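Local coordinates for protein class D beta-lactamase (Fusobacterium nucleatum subsp. polymorphum, PDB 4IED) that probably hydrolyses beta-lactam antibiotics to substituted beta-amino acids, as a class D serine beta-lactamase that confers drug resistance, at residues 185-198 with 210-224. Sequence-based numbering, arbitrary orientation. Where two conformers were deposited one is given.
Sequences LEKKDDFILHGKTG and WFVGWIETSDNIYSF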
ATOM      1  N   LEU A 185       6.914  -8.616   4.855  1.00  5.46           N
ATOM      2  CA  LEU A 185       5.884  -9.400   5.535  1.00  5.50           C
ATOM      3  C   LEU A 185       6.266 -10.834   5.777  1.00  5.79           C
ATOM      4  O   LEU A 185       6.185 -11.332   6.870  1.00  6.00           O
ATOM      5  CB  LEU A 185       4.603  -9.323   4.720  1.00  5.30           C
ATOM      6  CG  LEU A 185       3.923  -7.935   4.525  1.00  5.06           C
ATOM      7  CD1 LEU A 185       2.738  -8.092   3.556  1.00  4.95           C
ATOM      8  CD2 LEU A 185       3.581  -7.256   5.843  1.00  5.09           C
ATOM      9  N   GLU A 186       6.817 -11.496   4.744  1.00  5.87           N
ATOM     10  CA  GLU A 186       7.253 -12.901   4.931  1.00  6.22           C
ATOM     11  C   GLU A 186       8.427 -13.131   4.028  1.00  6.42           C
ATOM     12  O   GLU A 186       8.341 -12.986   2.780  1.00  6.25           O
ATOM     13  CB  GLU A 186       6.135 -13.860   4.476  1.00  6.25           C
ATOM     14  CG  GLU A 186       6.516 -15.316   4.596  1.00  6.72           C
ATOM     15  CD  GLU A 186       5.485 -16.383   4.224  1.00  7.06           C
ATOM     16  OE1 GLU A 186       4.360 -15.977   3.879  1.00  7.56           O
ATOM     17  OE2 GLU A 186       5.774 -17.584   4.320  1.00  7.22           O
ATOM     18  N   LYS A 187       9.557 -13.476   4.693  1.00  6.95           N
ATOM     19  CA  LYS A 187      10.831 -13.797   4.007  0.50  7.54           C
ATOM     20  C   LYS A 187      11.039 -15.281   4.156  1.00  7.83           C
ATOM     21  O   LYS A 187      11.175 -15.800   5.263  1.00  8.07           O
ATOM     22  CB  LYS A 187      11.993 -13.055   4.662  0.50  8.07           C
ATOM     23  CG  LYS A 187      13.344 -13.203   3.932  0.50  8.95           C
ATOM     24  CD  LYS A 187      14.280 -14.248   4.534  0.50 10.12           C
ATOM     25  CE  LYS A 187      15.653 -14.325   3.866  0.50 10.99           C
ATOM     26  NZ  LYS A 187      15.505 -14.809   2.510  0.50 11.57           N
ATOM     27  N   LYS A 188      11.094 -15.968   3.007  1.00  8.02           N
ATOM     28  CA  LYS A 188      11.421 -17.397   2.912  1.00  8.86           C
ATOM     29  C   LYS A 188      12.579 -17.596   1.925  1.00  9.70           C
ATOM     30  O   LYS A 188      13.006 -16.637   1.260  1.00  9.52           O
ATOM     31  CB  LYS A 188      10.198 -18.244   2.485  1.00  8.55           C
ATOM     32  CG  LYS A 188       9.070 -18.265   3.552  1.00  8.18           C
ATOM     33  CD  LYS A 188       9.508 -18.985   4.851  1.00  8.43           C
ATOM     34  CE  LYS A 188       8.391 -19.526   5.769  1.00  8.48           C
ATOM     35  NZ  LYS A 188       7.541 -18.411   6.170  1.00  7.93           N
ATOM     36  N   ASP A 189      13.100 -18.830   1.807  1.00 10.92           N
ATOM     37  CA  ASP A 189      14.222 -19.036   0.951  1.00 12.20           C
ATOM     38  C   ASP A 189      13.872 -18.649  -0.498  1.00 11.25           C
ATOM     39  O   ASP A 189      14.760 -18.127  -1.195  1.00 11.53           O
ATOM     40  CB  ASP A 189      14.705 -20.495   0.982  1.00 13.91           C
ATOM     41  CG  ASP A 189      15.332 -20.906   2.312  1.00 16.46           C
ATOM     42  OD1 ASP A 189      15.620 -20.032   3.154  1.00 17.78           O
ATOM     43  OD2 ASP A 189      15.714 -22.102   2.403  1.00 18.87           O
ATOM     44  N   ASP A 190      12.697 -18.987  -0.938  1.00 10.68           N
ATOM     45  CA  ASP A 190      12.351 -18.877  -2.334  1.00 10.48           C
ATOM     46  C   ASP A 190      11.552 -17.652  -2.730  1.00  9.34           C
ATOM     47  O   ASP A 190      11.253 -17.468  -3.897  1.00  9.16           O
ATOM     48  CB  ASP A 190      11.583 -20.116  -2.778  1.00 11.58           C
ATOM     49  CG  ASP A 190      12.364 -21.411  -2.559  1.00 13.37           C
ATOM     50  OD1 ASP A 190      13.535 -21.457  -2.922  1.00 15.07           O
ATOM     51  OD2 ASP A 190      11.741 -22.384  -2.082  1.00 15.81           O
ATOM     52  N   PHE A 191      11.175 -16.836  -1.749  1.00  8.19           N
ATOM     53  CA  PHE A 191      10.469 -15.600  -2.081  1.00  7.44           C
ATOM     54  C   PHE A 191      10.519 -14.681  -0.859  1.00  6.99           C
ATOM     55  O   PHE A 191      10.711 -15.143   0.271  1.00  7.27           O
ATOM     56  CB  PHE A 191       8.964 -15.900  -2.408  1.00  7.39           C
ATOM     57  CG  PHE A 191       8.181 -16.336  -1.241  1.00  7.27           C
ATOM     58  CD1 PHE A 191       7.463 -15.415  -0.498  1.00  7.05           C
ATOM     59  CD2 PHE A 191       8.043 -17.672  -0.943  1.00  7.70           C
ATOM     60  CE1 PHE A 191       6.765 -15.848   0.606  1.00  7.23           C
ATOM     61  CE2 PHE A 191       7.359 -18.105   0.208  1.00  7.76           C
ATOM     62  CZ  PHE A 191       6.697 -17.172   0.928  1.00  7.52           C
ATOM     63  N   ILE A 192      10.325 -13.389  -1.090  1.00  6.66           N
ATOM     64  CA  ILE A 192      10.087 -12.414  -0.004  1.00  6.39           C
ATOM     65  C   ILE A 192       8.888 -11.531  -0.457  1.00  6.01           C
ATOM     66  O   ILE A 192       8.868 -10.955  -1.555  1.00  5.93           O
ATOM     67  CB  ILE A 192      11.353 -11.572   0.285  1.00  6.50           C
ATOM     68  CG1 ILE A 192      11.066 -10.707   1.487  1.00  6.30           C
ATOM     69  CG2 ILE A 192      11.860 -10.824  -0.852  1.00  6.50           C
ATOM     70  CD1 ILE A 192      12.318 -10.068   2.004  1.00  6.52           C
ATOM     71  N   LEU A 193       7.890 -11.509   0.426  1.00  5.83           N
ATOM     72  CA  LEU A 193       6.644 -10.767   0.258  1.00  5.54           C
ATOM     73  C   LEU A 193       6.768  -9.478   1.069  1.00  5.36           C
ATOM     74  O   LEU A 193       7.059  -9.518   2.253  1.00  5.43           O
ATOM     75  CB  LEU A 193       5.518 -11.584   0.794  1.00  5.55           C
ATOM     76  CG  LEU A 193       4.153 -10.914   0.963  1.00  5.33           C
ATOM     77  CD1 LEU A 193       3.576 -10.419  -0.352  1.00  5.21           C
ATOM     78  CD2 LEU A 193       3.153 -11.781   1.738  1.00  5.44           C
ATOM     79  N   HIS A 194       6.577  -8.359   0.366  1.00  5.18           N
ATOM     80  CA  HIS A 194       6.416  -7.017   0.919  1.00  5.02           C
ATOM     81  C   HIS A 194       4.986  -6.522   0.625  1.00  4.83           C
ATOM     82  O   HIS A 194       4.356  -6.852  -0.377  1.00  4.82           O
ATOM     83  CB  HIS A 194       7.321  -6.074   0.207  1.00  5.06           C
ATOM     84  CG  HIS A 194       8.789  -6.350   0.373  1.00  5.30           C
ATOM     85  ND1 HIS A 194       9.530  -7.295  -0.302  1.00  5.53           N
ATOM     86  CD2 HIS A 194       9.666  -5.605   1.074  1.00  5.41           C
ATOM     87  CE1 HIS A 194      10.802  -7.173   0.081  1.00  5.77           C
ATOM     88  NE2 HIS A 194      10.906  -6.110   0.855  1.00  5.70           N
ATOM     89  N   GLY A 195       4.444  -5.753   1.565  1.00  4.74           N
ATOM     90  CA  GLY A 195       3.125  -5.134   1.265  1.00  4.61           C
ATOM     91  C   GLY A 195       2.561  -4.328   2.394  1.00  4.58           C
ATOM     92  O   GLY A 195       3.252  -4.082   3.416  1.00  4.65           O
ATOM     93  N   LYS A 196       1.374  -3.747   2.097  1.00  4.52           N
ATOM     94  CA  LYS A 196       0.652  -2.904   3.043  1.00  4.54           C
ATOM     95  C   LYS A 196      -0.848  -3.077   2.796  1.00  4.57           C
ATOM     96  O   LYS A 196      -1.298  -3.006   1.669  1.00  4.55           O
ATOM     97  CB  LYS A 196       1.043  -1.447   2.874  1.00  4.53           C
ATOM     98  CG  LYS A 196       0.361  -0.471   3.804  1.00  4.60           C
ATOM     99  CD  LYS A 196       0.877  -0.556   5.225  1.00  4.71           C
ATOM    100  CE  LYS A 196       0.120   0.240   6.253  1.00  4.85           C
ATOM    101  NZ  LYS A 196      -1.093  -0.400   6.706  1.00  4.92           N
ATOM    102  N   THR A 197      -1.564  -3.210   3.910  1.00  4.67           N
ATOM    103  CA  THR A 197      -3.046  -3.303   3.881  1.00  4.79           C
ATOM    104  C   THR A 197      -3.634  -1.925   4.136  1.00  4.84           C
ATOM    105  O   THR A 197      -3.005  -0.985   4.680  1.00  4.83           O
ATOM    106  CB  THR A 197      -3.538  -4.259   4.944  1.00  4.95           C
ATOM    107  OG1 THR A 197      -2.914  -3.888   6.205  1.00  5.00           O
ATOM    108  CG2 THR A 197      -3.221  -5.693   4.628  1.00  4.97           C
ATOM    109  N   GLY A 198      -4.852  -1.738   3.660  1.00  4.96           N
ATOM    110  CA  GLY A 198      -5.625  -0.485   3.944  1.00  5.10           C
ATOM    111  C   GLY A 198      -7.111  -0.727   3.838  1.00  5.34           C
ATOM    112  O   GLY A 198      -7.516  -1.713   3.265  1.00  5.36           O
ATOM    113  N   TRP A 210      -7.926  -2.686   0.647  1.00  5.38           N
ATOM    114  CA  TRP A 210      -6.697  -2.775  -0.217  1.00  5.16           C
ATOM    115  C   TRP A 210      -5.676  -3.721   0.400  1.00  5.01           C
ATOM    116  O   TRP A 210      -5.494  -3.733   1.627  1.00  4.99           O
ATOM    117  CB  TRP A 210      -5.988  -1.403  -0.302  1.00  5.04           C
ATOM    118  CG  TRP A 210      -6.553  -0.296  -1.137  1.00  5.18           C
ATOM    119  CD1 TRP A 210      -7.276   0.764  -0.686  1.00  5.34           C
ATOM    120  CD2 TRP A 210      -6.303  -0.085  -2.536  1.00  5.21           C
ATOM    121  NE1 TRP A 210      -7.597   1.607  -1.724  1.00  5.49           N
ATOM    122  CE2 TRP A 210      -6.957   1.128  -2.885  1.00  5.41           C
ATOM    123  CE3 TRP A 210      -5.651  -0.850  -3.552  1.00  5.17           C
ATOM    124  CZ2 TRP A 210      -6.872   1.635  -4.162  1.00  5.54           C
ATOM    125  CZ3 TRP A 210      -5.545  -0.369  -4.775  1.00  5.28           C
ATOM    126  CH2 TRP A 210      -6.137   0.908  -5.118  1.00  5.47           C
ATOM    127  N   PHE A 211      -4.933  -4.386  -0.486  1.00  4.94           N
ATOM    128  CA  PHE A 211      -3.648  -5.019  -0.108  1.00  4.81           C
ATOM    129  C   PHE A 211      -2.795  -4.890  -1.335  1.00  4.75           C
ATOM    130  O   PHE A 211      -3.122  -5.329  -2.416  1.00  4.86           O
ATOM    131  CB  PHE A 211      -3.819  -6.478   0.395  1.00  4.93           C
ATOM    132  CG  PHE A 211      -2.542  -7.190   0.749  1.00  4.87           C
ATOM    133  CD1 PHE A 211      -1.585  -6.587   1.523  1.00  4.76           C
ATOM    134  CD2 PHE A 211      -2.324  -8.467   0.309  1.00  5.00           C
ATOM    135  CE1 PHE A 211      -0.429  -7.281   1.855  1.00  4.78           C
ATOM    136  CE2 PHE A 211      -1.154  -9.155   0.640  1.00  5.01           C
ATOM    137  CZ  PHE A 211      -0.262  -8.556   1.403  1.00  4.91           C
ATOM    138  N   VAL A 212      -1.656  -4.198  -1.158  1.00  4.63           N
ATOM    139  CA  VAL A 212      -0.705  -3.905  -2.267  1.00  4.62           C
ATOM    140  C   VAL A 212       0.696  -4.276  -1.830  1.00  4.58           C
ATOM    141  O   VAL A 212       1.012  -4.244  -0.679  1.00  4.53           O
ATOM    142  CB  VAL A 212      -0.775  -2.441  -2.775  1.00  4.62           C
ATOM    143  CG1 VAL A 212      -2.249  -2.002  -2.979  1.00  4.72           C
ATOM    144  CG2 VAL A 212      -0.086  -1.499  -1.850  1.00  4.55           C
ATOM    145  N   GLY A 213       1.515  -4.622  -2.838  1.00  4.65           N
ATOM    146  CA  GLY A 213       2.906  -5.000  -2.486  1.00  4.68           C
ATOM    147  C   GLY A 213       3.612  -5.620  -3.678  1.00  4.84           C
ATOM    148  O   GLY A 213       3.281  -5.410  -4.826  1.00  4.92           O
ATOM    149  N   TRP A 214       4.584  -6.435  -3.352  1.00  4.94           N
ATOM    150  CA  TRP A 214       5.277  -7.226  -4.316  1.00  5.15           C
ATOM    151  C   TRP A 214       5.952  -8.427  -3.658  1.00  5.29           C
ATOM    152  O   TRP A 214       6.144  -8.485  -2.462  1.00  5.23           O
ATOM    153  CB  TRP A 214       6.362  -6.408  -5.082  1.00  5.27           C
ATOM    154  CG  TRP A 214       7.552  -6.019  -4.204  1.00  5.30           C
ATOM    155  CD1 TRP A 214       8.769  -6.659  -4.167  1.00  5.54           C
ATOM    156  CD2 TRP A 214       7.682  -4.822  -3.408  1.00  5.17           C
ATOM    157  NE1 TRP A 214       9.603  -5.954  -3.333  1.00  5.56           N
ATOM    158  CE2 TRP A 214       8.953  -4.869  -2.793  1.00  5.34           C
ATOM    159  CE3 TRP A 214       6.811  -3.830  -3.034  1.00  4.99           C
ATOM    160  CZ2 TRP A 214       9.387  -3.869  -1.929  1.00  5.32           C
ATOM    161  CZ3 TRP A 214       7.237  -2.842  -2.201  1.00  4.97           C
ATOM    162  CH2 TRP A 214       8.475  -2.887  -1.586  1.00  5.12           C
ATOM    163  N   ILE A 215       6.348  -9.371  -4.531  1.00  5.53           N
ATOM    164  CA  ILE A 215       7.051 -10.613  -4.144  1.00  5.77           C
ATOM    165  C   ILE A 215       8.265 -10.679  -5.069  1.00  6.05           C
ATOM    166  O   ILE A 215       8.150 -10.702  -6.293  1.00  6.18           O
ATOM    167  CB  ILE A 215       6.226 -11.889  -4.286  1.00  5.90           C
ATOM    168  CG1 ILE A 215       5.046 -11.831  -3.382  1.00  5.70           C
ATOM    169  CG2 ILE A 215       7.064 -13.092  -3.863  1.00  6.21           C
ATOM    170  CD1 ILE A 215       4.110 -13.003  -3.524  1.00  5.87           C
ATOM    171  N   GLU A 216       9.446 -10.744  -4.424  1.00  6.45           N
ATOM    172  CA  GLU A 216      10.715 -10.956  -5.156  1.00  7.25           C
ATOM    173  C   GLU A 216      11.123 -12.412  -4.980  1.00  7.37           C
ATOM    174  O   GLU A 216      11.191 -12.926  -3.837  1.00  7.07           O
ATOM    175  CB  GLU A 216      11.820  -9.986  -4.725  1.00  8.44           C
ATOM    176  CG  GLU A 216      13.043 -10.209  -5.598  1.00 10.31           C
ATOM    177  CD  GLU A 216      14.001  -9.035  -5.743  1.00 12.57           C
ATOM    178  OE1 GLU A 216      14.979  -9.175  -6.520  1.00 14.70           O
ATOM    179  OE2 GLU A 216      13.840  -7.951  -5.181  1.00 14.78           O
ATOM    180  N   THR A 217      11.469 -13.045  -6.074  1.00  7.49           N
ATOM    181  CA  THR A 217      12.013 -14.397  -6.111  1.00  8.00           C
ATOM    182  C   THR A 217      13.438 -14.347  -6.651  1.00  9.05           C
ATOM    183  O   THR A 217      13.953 -13.256  -6.787  1.00  9.44           O
ATOM    184  CB  THR A 217      11.136 -15.282  -6.944  1.00  7.91           C
ATOM    185  OG1 THR A 217      11.203 -14.845  -8.317  1.00  7.91           O
ATOM    186  CG2 THR A 217       9.662 -15.252  -6.496  1.00  7.49           C
ATOM    187  N   SER A 218      14.069 -15.511  -6.834  1.00 10.01           N
ATOM    188  CA  SER A 218      15.450 -15.509  -7.254  1.00 11.04           C
ATOM    189  C   SER A 218      15.640 -14.843  -8.596  1.00 10.92           C
ATOM    190  O   SER A 218      16.751 -14.379  -8.909  1.00 11.95           O
ATOM    191  CB  SER A 218      15.990 -16.974  -7.294  1.00 12.37           C
ATOM    192  OG  SER A 218      15.311 -17.692  -8.309  1.00 13.69           O
ATOM    193  N   ASP A 219      14.615 -14.810  -9.442  1.00 10.39           N
ATOM    194  CA  ASP A 219      14.756 -14.225 -10.756  1.00 10.22           C
ATOM    195  C   ASP A 219      13.573 -13.454 -11.295  1.00  9.29           C
ATOM    196  O   ASP A 219      13.543 -13.110 -12.462  1.00  9.75           O
ATOM    197  CB  ASP A 219      15.214 -15.178 -11.837  1.00 10.83           C
ATOM    198  CG  ASP A 219      14.151 -16.207 -12.175  1.00 10.91           C
ATOM    199  OD1 ASP A 219      13.105 -16.237 -11.440  1.00 11.34           O
ATOM    200  OD2 ASP A 219      14.313 -16.966 -13.109  1.00 11.31           O
ATOM    201  N   ASN A 220      12.644 -13.062 -10.430  1.00  8.39           N
ATOM    202  CA  ASN A 220      11.526 -12.268 -10.840  1.00  7.92           C
ATOM    203  C   ASN A 220      10.991 -11.409  -9.690  1.00  7.40           C
ATOM    204  O   ASN A 220      11.402 -11.524  -8.535  1.00  7.29           O
ATOM    205  CB  ASN A 220      10.418 -13.219 -11.350  1.00  7.99           C
ATOM    206  CG  ASN A 220       9.483 -12.584 -12.356  1.00  7.93           C
ATOM    207  OD1 ASN A 220       9.507 -11.373 -12.564  1.00  7.76           O
ATOM    208  ND2 ASN A 220       8.668 -13.442 -13.046  1.00  8.15           N
ATOM    209  N   ILE A 221      10.150 -10.456 -10.073  1.00  7.15           N
ATOM    210  CA  ILE A 221       9.407  -9.582  -9.109  1.00  6.68           C
ATOM    211  C   ILE A 221       7.996  -9.481  -9.615  1.00  6.53           C
ATOM    212  O   ILE A 221       7.752  -9.121 -10.749  1.00  6.69           O
ATOM    213  CB  ILE A 221       9.949  -8.142  -9.006  1.00  6.58           C
ATOM    214  CG1 ILE A 221      11.430  -8.182  -8.674  1.00  6.84           C
ATOM    215  CG2 ILE A 221       9.175  -7.376  -7.984  1.00  6.17           C
ATOM    216  CD1 ILE A 221      12.132  -6.847  -8.669  1.00  6.87           C
ATOM    217  N   TYR A 222       7.037  -9.841  -8.721  1.00  6.28           N
ATOM    218  CA  TYR A 222       5.597  -9.777  -9.002  1.00  6.16           C
ATOM    219  C   TYR A 222       5.012  -8.679  -8.188  1.00  5.81           C
ATOM    220  O   TYR A 222       4.942  -8.796  -6.969  1.00  5.62           O
ATOM    221  CB  TYR A 222       4.915 -11.117  -8.670  1.00  6.25           C
ATOM    222  CG  TYR A 222       5.525 -12.315  -9.336  1.00  6.64           C
ATOM    223  CD1 TYR A 222       6.621 -12.941  -8.727  1.00  6.77           C
ATOM    224  CD2 TYR A 222       4.997 -12.871 -10.513  1.00  6.95           C
ATOM    225  CE1 TYR A 222       7.231 -14.051  -9.256  1.00  7.19           C
ATOM    226  CE2 TYR A 222       5.701 -13.947 -11.083  1.00  7.38           C
ATOM    227  CZ  TYR A 222       6.784 -14.524 -10.457  1.00  7.49           C
ATOM    228  OH  TYR A 222       7.483 -15.646 -11.033  1.00  7.98           O
ATOM    229  N   SER A 223       4.613  -7.575  -8.842  1.00  5.77           N
ATOM    230  CA  SER A 223       4.036  -6.461  -8.101  1.00  5.49           C
ATOM    231  C   SER A 223       2.511  -6.614  -8.180  1.00  5.45           C
ATOM    232  O   SER A 223       1.966  -7.062  -9.191  1.00  5.66           O
ATOM    233  CB  SER A 223       4.407  -5.158  -8.742  1.00  5.54           C
ATOM    234  OG  SER A 223       5.824  -4.937  -8.535  1.00  5.62           O
ATOM    235  N   PHE A 224       1.827  -6.300  -7.104  1.00  5.23           N
ATOM    236  CA  PHE A 224       0.381  -6.608  -7.054  1.00  5.25           C
ATOM    237  C   PHE A 224      -0.362  -5.547  -6.270  1.00  5.08           C
ATOM    238  O   PHE A 224       0.097  -4.802  -5.439  1.00  4.91           O
ATOM    239  CB  PHE A 224       0.116  -7.960  -6.404  1.00  5.30           C
ATOM    240  CG  PHE A 224       0.453  -8.005  -4.919  1.00  5.11           C
ATOM    241  CD1 PHE A 224      -0.492  -7.607  -3.941  1.00  4.99           C
ATOM    242  CD2 PHE A 224       1.681  -8.490  -4.506  1.00  5.12           C
ATOM    243  CE1 PHE A 224      -0.187  -7.641  -2.616  1.00  4.89           C
ATOM    244  CE2 PHE A 224       1.973  -8.525  -3.153  1.00  5.01           C
ATOM    245  CZ  PHE A 224       1.046  -8.079  -2.230  1.00  4.89           C
TER
HETATM  246  O   HOH W   1      13.075 -18.154  -5.776  1.00 12.37           O
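His194 lies against the indole of Trp214 in an offset stack, its ring centroid 4.3 Å from that of the five-membered ring and the planes only 13° apart. The histidine's CB sits over the other half of the indole, 3.6 Å from the centroid of the six-membered ring, a CH-pi contact almost along the ring normal. Trp214 reaches this place because its CG stands between its own backbone N and carbonyl carbon (chi1 69°), which swings the indole toward strand 192-198. Although His194 ND1 and Trp214 NE1 are 3.3 Å apart, the angle is too poor for a hydrogen bond; the rings meet by their faces.

On the other side of the sheet Phe211, with CG anti to the backbone N (chi1 178°), leans across Gly195. Leu185 CD1 meets the edge of its ring, 3.7 Å from CE1, while Thr197 CG2 approaches CD1 obliquely and Phe224 CE1 lies over one face, toward the rim. Leu193 CD1 touches both Ile215 CG1 and the edge of the Phe224 ring, where CE2 is 3.7 Å away. Helix 238-249 packs on this face, helix 154-165 on that of Trp214.

Between these layers, strands 192-198 and 210-216 form an antiparallel hairpin of the beta-lactamase/transpeptidase fold. Gly195 and Gly213, a non-hydrogen-bonded pair without side chains, let their CA atoms close to 3.8 Å. Stack and backbone bonds together fix the strand carrying Lys196-Thr197-Gly198, the KTG motif that lines the active site in relatives; here Lys196 NZ bonds Ser106 OG.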